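Local structure of cell division protein FtsZ 1 (Methanocaldococcus jannaschii, 2VAP) at residues 131-145 against 169-183. The protein binds GTP and probably hydrolyses it while polymerising into the contractile Z ring at the future cell division site. Numbering follows the deposited sequence.
Sequences LGGGTGTGSAPVVAE and RMKNAMEGLERLKQH. With GDP (guanosine-5'-diphosphate), chain B.
The imidazole of H183 lies flat against the side chain of E145: CB of E145 sits over one ring face, 3.8 Å from its centroid in a CH-pi contact, and the carboxylate continues alongside, its plane 19° from that of the ring. E145 can follow the ring because its CG is anti to the backbone N (chi1 -174°) and the chain beyond stays extended. Replacing H183 by an alanine removes the imidazole and would probably open a gap beside E145 and P141 O, leaving the E145 chain free to turn. One turn back, P141 lays CG on CB of R179, while CD2 of L180 packs against the A140 methyl. R179, bent at chi3 (-56°), brings NH2 to the carbonyl O of T137 at 2.9 Å, a bent bond from well above the carbonyl plane; its NE shares a water with G138 O. The axes of helices 135-145 and 169-181 come within 8.6 Å and run nearly parallel, as neighbours in the Rossmann-like alpha/beta GTPase domain of the tubulin/FtsZ family, with strand 153-160 between them in the chain. Such close packing relies on small residues: the T137 side chain is a knob among N172, A173, G176 and R179, and a CB on G176 would clash with its CG2. The other branch of T137, OG1, accepts from G132 N and donates to G133 O, bracing the glycine-rich turn of the tubulin signature motif. At that turn G132 CA touches R169 O in a CH...O contact, and A173 CB meets L131 CB at 3.7 Å. Within the same motif, the amides of G134 and T135 both bind GDP O1B and that of G136 binds O3B, while R169 passes its guanidinium face over G133 CA and reaches ribose O3' through NH1, a weak bond of 3.3 Å.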
ATOM      1  N   LEU A 131      -4.063 -10.985  -3.322  1.00 10.60           N
ATOM      2  CA  LEU A 131      -4.146 -11.680  -4.604  1.00  9.82           C
ATOM      3  C   LEU A 131      -4.168 -13.186  -4.379  1.00 13.40           C
ATOM      4  O   LEU A 131      -3.552 -13.689  -3.437  1.00 14.19           O
ATOM      5  CB  LEU A 131      -2.990 -11.288  -5.530  1.00 10.52           C
ATOM      6  CG  LEU A 131      -2.943  -9.858  -6.079  1.00 12.40           C
ATOM      7  CD1 LEU A 131      -1.627  -9.626  -6.797  1.00 15.37           C
ATOM      8  CD2 LEU A 131      -4.117  -9.561  -7.010  1.00 15.96           C
ATOM      9  N   GLY A 132      -4.892 -13.896  -5.239  1.00 13.82           N
ATOM     10  CA  GLY A 132      -5.012 -15.346  -5.129  1.00 11.78           C
ATOM     11  C   GLY A 132      -6.445 -15.841  -5.122  1.00 12.03           C
ATOM     12  O   GLY A 132      -6.714 -16.976  -5.517  1.00 16.52           O
ATOM     13  N   GLY A 133      -7.363 -14.992  -4.663  1.00 10.12           N
ATOM     14  CA  GLY A 133      -8.784 -15.329  -4.626  1.00 13.84           C
ATOM     15  C   GLY A 133      -9.486 -14.995  -5.928  1.00 15.62           C
ATOM     16  O   GLY A 133      -8.856 -14.930  -6.983  1.00 18.05           O
ATOM     17  N   GLY A 134     -10.796 -14.784  -5.849  1.00 12.82           N
ATOM     18  CA  GLY A 134     -11.599 -14.478  -7.030  1.00 13.36           C
ATOM     19  C   GLY A 134     -11.892 -13.001  -7.191  1.00 15.29           C
ATOM     20  O   GLY A 134     -11.583 -12.409  -8.228  1.00 15.28           O
ATOM     21  N   THR A 135     -12.486 -12.409  -6.160  1.00  9.19           N
ATOM     22  CA  THR A 135     -12.911 -11.010  -6.202  1.00 10.11           C
ATOM     23  C   THR A 135     -11.723 -10.050  -6.295  1.00 13.33           C
ATOM     24  O   THR A 135     -11.666  -9.221  -7.203  1.00 13.91           O
ATOM     25  CB  THR A 135     -13.806 -10.655  -4.992  1.00 15.36           C
ATOM     26  OG1 THR A 135     -14.905 -11.572  -4.928  1.00 12.54           O
ATOM     27  CG2 THR A 135     -14.352  -9.234  -5.112  1.00 11.66           C
ATOM     28  N   GLY A 136     -10.779 -10.176  -5.366  1.00 10.35           N
ATOM     29  CA  GLY A 136      -9.593  -9.321  -5.340  1.00 10.70           C
ATOM     30  C   GLY A 136      -8.773  -9.418  -6.612  1.00 10.51           C
ATOM     31  O   GLY A 136      -8.538  -8.413  -7.284  1.00 11.92           O
ATOM     32  N   THR A 137      -8.359 -10.637  -6.949  1.00 10.49           N
ATOM     33  CA  THR A 137      -7.547 -10.900  -8.138  1.00 11.58           C
ATOM     34  C   THR A 137      -8.211 -10.384  -9.415  1.00 12.81           C
ATOM     35  O   THR A 137      -7.543  -9.834 -10.293  1.00 12.23           O
ATOM     36  CB  THR A 137      -7.256 -12.409  -8.297  1.00 12.64           C
ATOM     37  OG1 THR A 137      -6.881 -12.967  -7.031  1.00 12.52           O
ATOM     38  CG2 THR A 137      -6.137 -12.642  -9.297  1.00 13.84           C
ATOM     39  N   GLY A 138      -9.526 -10.559  -9.508  1.00 11.23           N
ATOM     40  CA  GLY A 138     -10.279 -10.149 -10.687  1.00 14.38           C
ATOM     41  C   GLY A 138     -10.572  -8.663 -10.769  1.00 13.89           C
ATOM     42  O   GLY A 138     -10.423  -8.057 -11.832  1.00 14.11           O
ATOM     43  N   SER A 139     -10.983  -8.075  -9.647  1.00 11.26           N
ATOM     44  CA  SER A 139     -11.461  -6.689  -9.632  1.00 12.68           C
ATOM     45  C   SER A 139     -10.356  -5.637  -9.515  1.00 11.08           C
ATOM     46  O   SER A 139     -10.496  -4.536 -10.047  1.00 12.27           O
ATOM     47  CB  SER A 139     -12.500  -6.482  -8.526  1.00 11.75           C
ATOM     48  OG  SER A 139     -11.915  -6.603  -7.242  1.00 13.20           O
ATOM     49  N   ALA A 140      -9.269  -5.975  -8.822  1.00 10.04           N
ATOM     50  CA  ALA A 140      -8.171  -5.025  -8.597  1.00 11.49           C
ATOM     51  C   ALA A 140      -7.628  -4.369  -9.880  1.00 11.10           C
ATOM     52  O   ALA A 140      -7.503  -3.143  -9.921  1.00 12.54           O
ATOM     53  CB  ALA A 140      -7.039  -5.665  -7.781  1.00 12.41           C
ATOM     54  N   PRO A 141      -7.315  -5.169 -10.927  1.00 11.58           N
ATOM     55  CA  PRO A 141      -6.858  -4.570 -12.192  1.00 12.98           C
ATOM     56  C   PRO A 141      -7.907  -3.693 -12.877  1.00 14.26           C
ATOM     57  O   PRO A 141      -7.546  -2.738 -13.567  1.00 12.44           O
ATOM     58  CB  PRO A 141      -6.537  -5.792 -13.066  1.00 14.46           C
ATOM     59  CG  PRO A 141      -6.343  -6.912 -12.106  1.00 14.92           C
ATOM     60  CD  PRO A 141      -7.325  -6.641 -11.017  1.00 11.39           C
ATOM     61  N   VAL A 142      -9.187  -4.013 -12.689  1.00 11.75           N
ATOM     62  CA  VAL A 142     -10.276  -3.205 -13.242  1.00 11.29           C
ATOM     63  C   VAL A 142     -10.349  -1.840 -12.545  1.00 10.72           C
ATOM     64  O   VAL A 142     -10.457  -0.806 -13.207  1.00 12.22           O
ATOM     65  CB  VAL A 142     -11.646  -3.933 -13.175  1.00 11.80           C
ATOM     66  CG1 VAL A 142     -12.756  -3.064 -13.763  1.00 14.34           C
ATOM     67  CG2 VAL A 142     -11.582  -5.269 -13.905  1.00 14.02           C
ATOM     68  N   VAL A 143     -10.278  -1.845 -11.213  1.00 13.16           N
ATOM     69  CA  VAL A 143     -10.241  -0.602 -10.435  1.00  9.44           C
ATOM     70  C   VAL A 143      -9.031   0.244 -10.848  1.00 11.91           C
ATOM     71  O   VAL A 143      -9.150   1.459 -11.034  1.00 11.73           O
ATOM     72  CB  VAL A 143     -10.219  -0.869  -8.903  1.00 11.71           C
ATOM     73  CG1 VAL A 143     -10.188   0.442  -8.123  1.00 11.11           C
ATOM     74  CG2 VAL A 143     -11.426  -1.695  -8.482  1.00 10.83           C
ATOM     75  N   ALA A 144      -7.882  -0.413 -11.007  1.00 10.97           N
ATOM     76  CA  ALA A 144      -6.653   0.246 -11.445  1.00  9.79           C
ATOM     77  C   ALA A 144      -6.810   0.904 -12.818  1.00 12.55           C
ATOM     78  O   ALA A 144      -6.362   2.033 -13.019  1.00 12.18           O
ATOM     79  CB  ALA A 144      -5.490  -0.740 -11.451  1.00 10.66           C
ATOM     80  N   GLU A 145      -7.453   0.199 -13.749  1.00 13.12           N
ATOM     81  CA  GLU A 145      -7.709   0.736 -15.089  1.00 13.54           C
ATOM     82  C   GLU A 145      -8.628   1.960 -15.034  1.00 11.31           C
ATOM     83  O   GLU A 145      -8.377   2.961 -15.709  1.00 12.39           O
ATOM     84  CB  GLU A 145      -8.298  -0.341 -16.008  1.00 12.93           C
ATOM     85  CG  GLU A 145      -8.461   0.112 -17.460  1.00 18.23           C
ATOM     86  CD  GLU A 145      -9.031  -0.959 -18.377  1.00 40.33           C
ATOM     87  OE1 GLU A 145      -9.404  -2.049 -17.892  1.00 26.59           O
ATOM     88  OE2 GLU A 145      -9.105  -0.702 -19.596  1.00 27.79           O
ATOM     89  N   ARG A 169      -3.802 -21.042  -6.195  1.00 15.65           N
ATOM     90  CA  ARG A 169      -3.868 -19.710  -5.587  1.00 13.56           C
ATOM     91  C   ARG A 169      -2.729 -18.808  -6.062  1.00 13.91           C
ATOM     92  O   ARG A 169      -2.959 -17.649  -6.410  1.00 14.61           O
ATOM     93  CB  ARG A 169      -3.866 -19.815  -4.057  1.00 19.28           C
ATOM     94  CG  ARG A 169      -5.201 -20.237  -3.449  1.00 30.75           C
ATOM     95  CD  ARG A 169      -6.033 -19.035  -3.022  1.00 23.37           C
ATOM     96  NE  ARG A 169      -7.440 -19.383  -2.835  1.00 45.66           N
ATOM     97  CZ  ARG A 169      -8.356 -18.576  -2.304  1.00 36.25           C
ATOM     98  NH1 ARG A 169      -8.028 -17.359  -1.887  1.00 20.42           N
ATOM     99  NH2 ARG A 169      -9.609 -18.992  -2.183  1.00 39.23           N
ATOM    100  N   MET A 170      -1.510 -19.347  -6.086  1.00 15.81           N
ATOM    101  CA  MET A 170      -0.340 -18.582  -6.523  1.00 14.19           C
ATOM    102  C   MET A 170      -0.387 -18.259  -8.019  1.00 13.61           C
ATOM    103  O   MET A 170      -0.080 -17.134  -8.418  1.00 13.05           O
ATOM    104  CB  MET A 170       0.961 -19.309  -6.159  1.00 14.28           C
ATOM    105  CG  MET A 170       2.240 -18.545  -6.516  1.00 13.56           C
ATOM    106  SD  MET A 170       2.383 -16.912  -5.749  1.00 17.65           S
ATOM    107  CE  MET A 170       2.897 -17.354  -4.092  1.00 17.00           C
ATOM    108  N   LYS A 171      -0.778 -19.241  -8.833  1.00 15.76           N
ATOM    109  CA  LYS A 171      -0.916 -19.044 -10.278  1.00 13.26           C
ATOM    110  C   LYS A 171      -1.931 -17.943 -10.586  1.00 17.26           C
ATOM    111  O   LYS A 171      -1.654 -17.045 -11.383  1.00 16.53           O
ATOM    112  CB  LYS A 171      -1.310 -20.353 -10.974  1.00 16.06           C
ATOM    113  CG  LYS A 171      -1.331 -20.272 -12.497  1.00 20.86           C
ATOM    114  CD  LYS A 171      -1.814 -21.576 -13.116  1.00 47.17           C
ATOM    115  CE  LYS A 171      -1.932 -21.469 -14.633  1.00 49.55           C
ATOM    116  NZ  LYS A 171      -0.607 -21.360 -15.306  1.00 68.11           N
ATOM    117  N   ASN A 172      -3.095 -18.017  -9.943  1.00 15.58           N
ATOM    118  CA  ASN A 172      -4.122 -16.982 -10.072  1.00 12.76           C
ATOM    119  C   ASN A 172      -3.611 -15.608  -9.635  1.00 14.59           C
ATOM    120  O   ASN A 172      -3.835 -14.611 -10.324  1.00 12.37           O
ATOM    121  CB  ASN A 172      -5.386 -17.365  -9.293  1.00 15.31           C
ATOM    122  CG  ASN A 172      -6.202 -18.455  -9.982  1.00 18.86           C
ATOM    123  OD1 ASN A 172      -7.085 -19.057  -9.371  1.00 25.55           O
ATOM    124  ND2 ASN A 172      -5.913 -18.710 -11.255  1.00 19.27           N
ATOM    125  N   ALA A 173      -2.912 -15.571  -8.501  1.00 12.74           N
ATOM    126  CA  ALA A 173      -2.334 -14.334  -7.970  1.00 12.42           C
ATOM    127  C   ALA A 173      -1.349 -13.686  -8.940  1.00 11.89           C
ATOM    128  O   ALA A 173      -1.371 -12.469  -9.135  1.00 14.04           O
ATOM    129  CB  ALA A 173      -1.654 -14.600  -6.637  1.00 13.43           C
ATOM    130  N   MET A 174      -0.491 -14.508  -9.541  1.00 13.50           N
ATOM    131  CA  MET A 174       0.546 -14.021 -10.450  1.00 17.06           C
ATOM    132  C   MET A 174      -0.019 -13.544 -11.784  1.00 17.88           C
ATOM    133  O   MET A 174       0.520 -12.618 -12.393  1.00 16.92           O
ATOM    134  CB  MET A 174       1.623 -15.088 -10.665  1.00 16.48           C
ATOM    135  CG  MET A 174       2.515 -15.328  -9.447  1.00 13.90           C
ATOM    136  SD  MET A 174       3.341 -13.842  -8.829  1.00 18.75           S
ATOM    137  CE  MET A 174       4.394 -13.412 -10.216  1.00 24.91           C
ATOM    138  N   GLU A 175      -1.107 -14.172 -12.230  1.00 15.56           N
ATOM    139  CA  GLU A 175      -1.830 -13.712 -13.414  1.00 14.57           C
ATOM    140  C   GLU A 175      -2.491 -12.362 -13.146  1.00 16.22           C
ATOM    141  O   GLU A 175      -2.501 -11.485 -14.013  1.00 20.01           O
ATOM    142  CB  GLU A 175      -2.867 -14.746 -13.864  1.00 16.21           C
ATOM    143  CG  GLU A 175      -2.262 -15.981 -14.529  1.00 24.99           C
ATOM    144  CD  GLU A 175      -3.299 -17.014 -14.948  1.00 33.46           C
ATOM    145  OE1 GLU A 175      -4.480 -16.890 -14.558  1.00 45.70           O
ATOM    146  OE2 GLU A 175      -2.924 -17.961 -15.671  1.00 50.79           O
ATOM    147  N   GLY A 176      -3.027 -12.201 -11.937  1.00 14.74           N
ATOM    148  CA  GLY A 176      -3.604 -10.932 -11.494  1.00 11.96           C
ATOM    149  C   GLY A 176      -2.564  -9.836 -11.344  1.00 14.45           C
ATOM    150  O   GLY A 176      -2.839  -8.668 -11.628  1.00 15.98           O
ATOM    151  N   LEU A 177      -1.369 -10.216 -10.895  1.00 13.82           N
ATOM    152  CA  LEU A 177      -0.254  -9.282 -10.749  1.00 10.78           C
ATOM    153  C   LEU A 177       0.200  -8.750 -12.110  1.00 13.96           C
ATOM    154  O   LEU A 177       0.558  -7.576 -12.237  1.00 19.41           O
ATOM    155  CB  LEU A 177       0.913  -9.954 -10.015  1.00 13.32           C
ATOM    156  CG  LEU A 177       2.032  -9.083  -9.434  1.00 17.15           C
ATOM    157  CD1 LEU A 177       1.541  -8.236  -8.265  1.00 13.98           C
ATOM    158  CD2 LEU A 177       3.193  -9.961  -8.996  1.00 17.19           C
ATOM    159  N   GLU A 178       0.171  -9.621 -13.119  1.00 15.75           N
ATOM    160  CA  GLU A 178       0.502  -9.247 -14.494  1.00 16.27           C
ATOM    161  C   GLU A 178      -0.515  -8.252 -15.063  1.00 19.17           C
ATOM    162  O   GLU A 178      -0.140  -7.304 -15.757  1.00 23.24           O
ATOM    163  CB  GLU A 178       0.594 -10.496 -15.382  1.00 21.50           C
ATOM    164  CG  GLU A 178       1.084 -10.243 -16.812  1.00 32.01           C
ATOM    165  CD  GLU A 178       2.533  -9.781 -16.884  1.00 51.61           C
ATOM    166  OE1 GLU A 178       2.830  -8.897 -17.714  1.00 64.14           O
ATOM    167  OE2 GLU A 178       3.374 -10.297 -16.115  1.00 63.47           O
ATOM    168  N   ARG A 179      -1.794  -8.473 -14.760  1.00 15.93           N
ATOM    169  CA  ARG A 179      -2.865  -7.574 -15.199  1.00 13.43           C
ATOM    170  C   ARG A 179      -2.801  -6.217 -14.496  1.00 18.99           C
ATOM    171  O   ARG A 179      -3.062  -5.183 -15.115  1.00 19.14           O
ATOM    172  CB  ARG A 179      -4.242  -8.214 -14.998  1.00 16.88           C
ATOM    173  CG  ARG A 179      -4.502  -9.441 -15.868  1.00 19.37           C
ATOM    174  CD  ARG A 179      -5.976  -9.836 -15.876  1.00 30.76           C
ATOM    175  NE  ARG A 179      -6.508 -10.082 -14.535  1.00 44.50           N
ATOM    176  CZ  ARG A 179      -6.459 -11.250 -13.901  1.00400.97           C
ATOM    177  NH1 ARG A 179      -5.899 -12.310 -14.472  1.00 30.87           N
ATOM    178  NH2 ARG A 179      -6.975 -11.360 -12.684  1.00 35.55           N
ATOM    179  N   LEU A 180      -2.455  -6.231 -13.208  1.00 19.75           N
ATOM    180  CA  LEU A 180      -2.277  -5.001 -12.429  1.00 19.80           C
ATOM    181  C   LEU A 180      -1.142  -4.137 -12.972  1.00 26.78           C
ATOM    182  O   LEU A 180      -1.272  -2.915 -13.055  1.00 21.57           O
ATOM    183  CB  LEU A 180      -2.020  -5.317 -10.951  1.00 19.70           C
ATOM    184  CG  LEU A 180      -3.204  -5.436  -9.986  1.00 30.72           C
ATOM    185  CD1 LEU A 180      -2.724  -5.957  -8.640  1.00 17.56           C
ATOM    186  CD2 LEU A 180      -3.928  -4.103  -9.818  1.00 15.05           C
ATOM    187  N   LYS A 181      -0.039  -4.788 -13.342  1.00 16.59           N
ATOM    188  CA  LYS A 181       1.151  -4.121 -13.876  1.00 18.07           C
ATOM    189  C   LYS A 181       0.837  -3.258 -15.103  1.00 22.83           C
ATOM    190  O   LYS A 181       1.496  -2.244 -15.345  1.00 20.90           O
ATOM    191  CB  LYS A 181       2.221  -5.163 -14.220  1.00 20.95           C
ATOM    192  CG  LYS A 181       3.608  -4.594 -14.505  1.00 57.58           C
ATOM    193  CD  LYS A 181       4.610  -5.688 -14.860  1.00 78.85           C
ATOM    194  CE  LYS A 181       4.471  -6.142 -16.309  1.00 50.72           C
ATOM    195  NZ  LYS A 181       5.466  -7.194 -16.657  1.00 69.46           N
ATOM    196  N   GLN A 182      -0.177  -3.665 -15.862  1.00 18.86           N
ATOM    197  CA  GLN A 182      -0.591  -2.949 -17.068  1.00 17.12           C
ATOM    198  C   GLN A 182      -1.340  -1.650 -16.758  1.00 17.45           C
ATOM    199  O   GLN A 182      -1.456  -0.777 -17.623  1.00 22.83           O
ATOM    200  CB  GLN A 182      -1.458  -3.851 -17.959  1.00 22.41           C
ATOM    201  CG  GLN A 182      -0.788  -5.152 -18.407  1.00 28.41           C
ATOM    202  CD  GLN A 182       0.379  -4.934 -19.358  1.00280.64           C
ATOM    203  OE1 GLN A 182       0.333  -4.071 -20.237  1.00 65.89           O
ATOM    204  NE2 GLN A 182       1.432  -5.726 -19.190  1.00 71.28           N
ATOM    205  N   HIS A 183      -1.841  -1.525 -15.528  1.00 14.29           N
ATOM    206  CA  HIS A 183      -2.707  -0.405 -15.152  1.00 16.35           C
ATOM    207  C   HIS A 183      -2.299   0.299 -13.853  1.00 22.19           C
ATOM    208  O   HIS A 183      -3.121   0.969 -13.222  1.00 36.81           O
ATOM    209  CB  HIS A 183      -4.165  -0.872 -15.045  1.00 19.68           C
ATOM    210  CG  HIS A 183      -4.681  -1.545 -16.280  1.00 21.87           C
ATOM    211  ND1 HIS A 183      -5.011  -0.849 -17.422  1.00 19.38           N
ATOM    212  CD2 HIS A 183      -4.926  -2.849 -16.547  1.00 27.20           C
ATOM    213  CE1 HIS A 183      -5.435  -1.697 -18.343  1.00 26.49           C
ATOM    214  NE2 HIS A 183      -5.393  -2.917 -17.837  1.00 25.97           N
TER
HETATM  215  PB  GDP B1355     -11.431 -13.007  -2.493  1.00 14.91           P
HETATM  216  O1B GDP B1355     -12.077 -13.926  -3.503  1.00 19.51           O
HETATM  217  O2B GDP B1355     -12.491 -12.444  -1.575  1.00 14.57           O
HETATM  218  O3B GDP B1355     -10.730 -11.886  -3.220  1.00 14.13           O
HETATM  219  O3A GDP B1355     -10.366 -13.876  -1.655  1.00 14.00           O
HETATM  220  PA  GDP B1355      -9.766 -13.432  -0.228  1.00 15.97           P
HETATM  221  O1A GDP B1355      -9.598 -11.937  -0.123  1.00 14.10           O
HETATM  222  O2A GDP B1355     -10.599 -13.978   0.908  1.00 15.27           O
HETATM  223  O5' GDP B1355      -8.330 -14.152  -0.232  1.00 15.10           O
HETATM  224  C5' GDP B1355      -7.392 -13.873  -1.267  1.00 12.44           C
HETATM  225  C4' GDP B1355      -5.983 -13.972  -0.707  1.00 13.42           C
HETATM  226  O4' GDP B1355      -5.828 -13.067   0.390  1.00 15.67           O
HETATM  227  C3' GDP B1355      -5.693 -15.361  -0.161  1.00 16.51           C
HETATM  228  O3' GDP B1355      -5.071 -16.191  -1.147  1.00 16.11           O
HETATM  229  C2' GDP B1355      -4.805 -15.109   1.041  1.00 14.34           C
HETATM  230  O2' GDP B1355      -3.428 -15.134   0.660  1.00 16.41           O
HETATM  231  C1' GDP B1355      -5.155 -13.699   1.483  1.00 15.42           C
HETATM  232  N9  GDP B1355      -6.030 -13.691   2.687  1.00 12.74           N
HETATM  233  C8  GDP B1355      -7.081 -14.497   2.956  1.00 17.18           C
HETATM  234  N7  GDP B1355      -7.645 -14.188   4.155  1.00 16.93           N
HETATM  235  C5  GDP B1355      -6.947 -13.158   4.672  1.00 18.35           C
HETATM  236  C6  GDP B1355      -6.997 -12.333   5.906  1.00 16.29           C
HETATM  237  O6  GDP B1355      -7.864 -12.539   6.783  1.00 20.16           O
HETATM  238  N1  GDP B1355      -6.083 -11.358   6.052  1.00 15.45           N
HETATM  239  C2  GDP B1355      -5.135 -11.110   5.123  1.00 15.78           C
HETATM  240  N2  GDP B1355      -4.245 -10.111   5.335  1.00 17.80           N
HETATM  241  N3  GDP B1355      -5.034 -11.826   3.975  1.00 14.03           N
HETATM  242  C4  GDP B1355      -5.891 -12.838   3.700  1.00 14.87           C
HETATM  243  O   HOH W   1      -8.770  -8.516 -14.030  1.00 17.04           O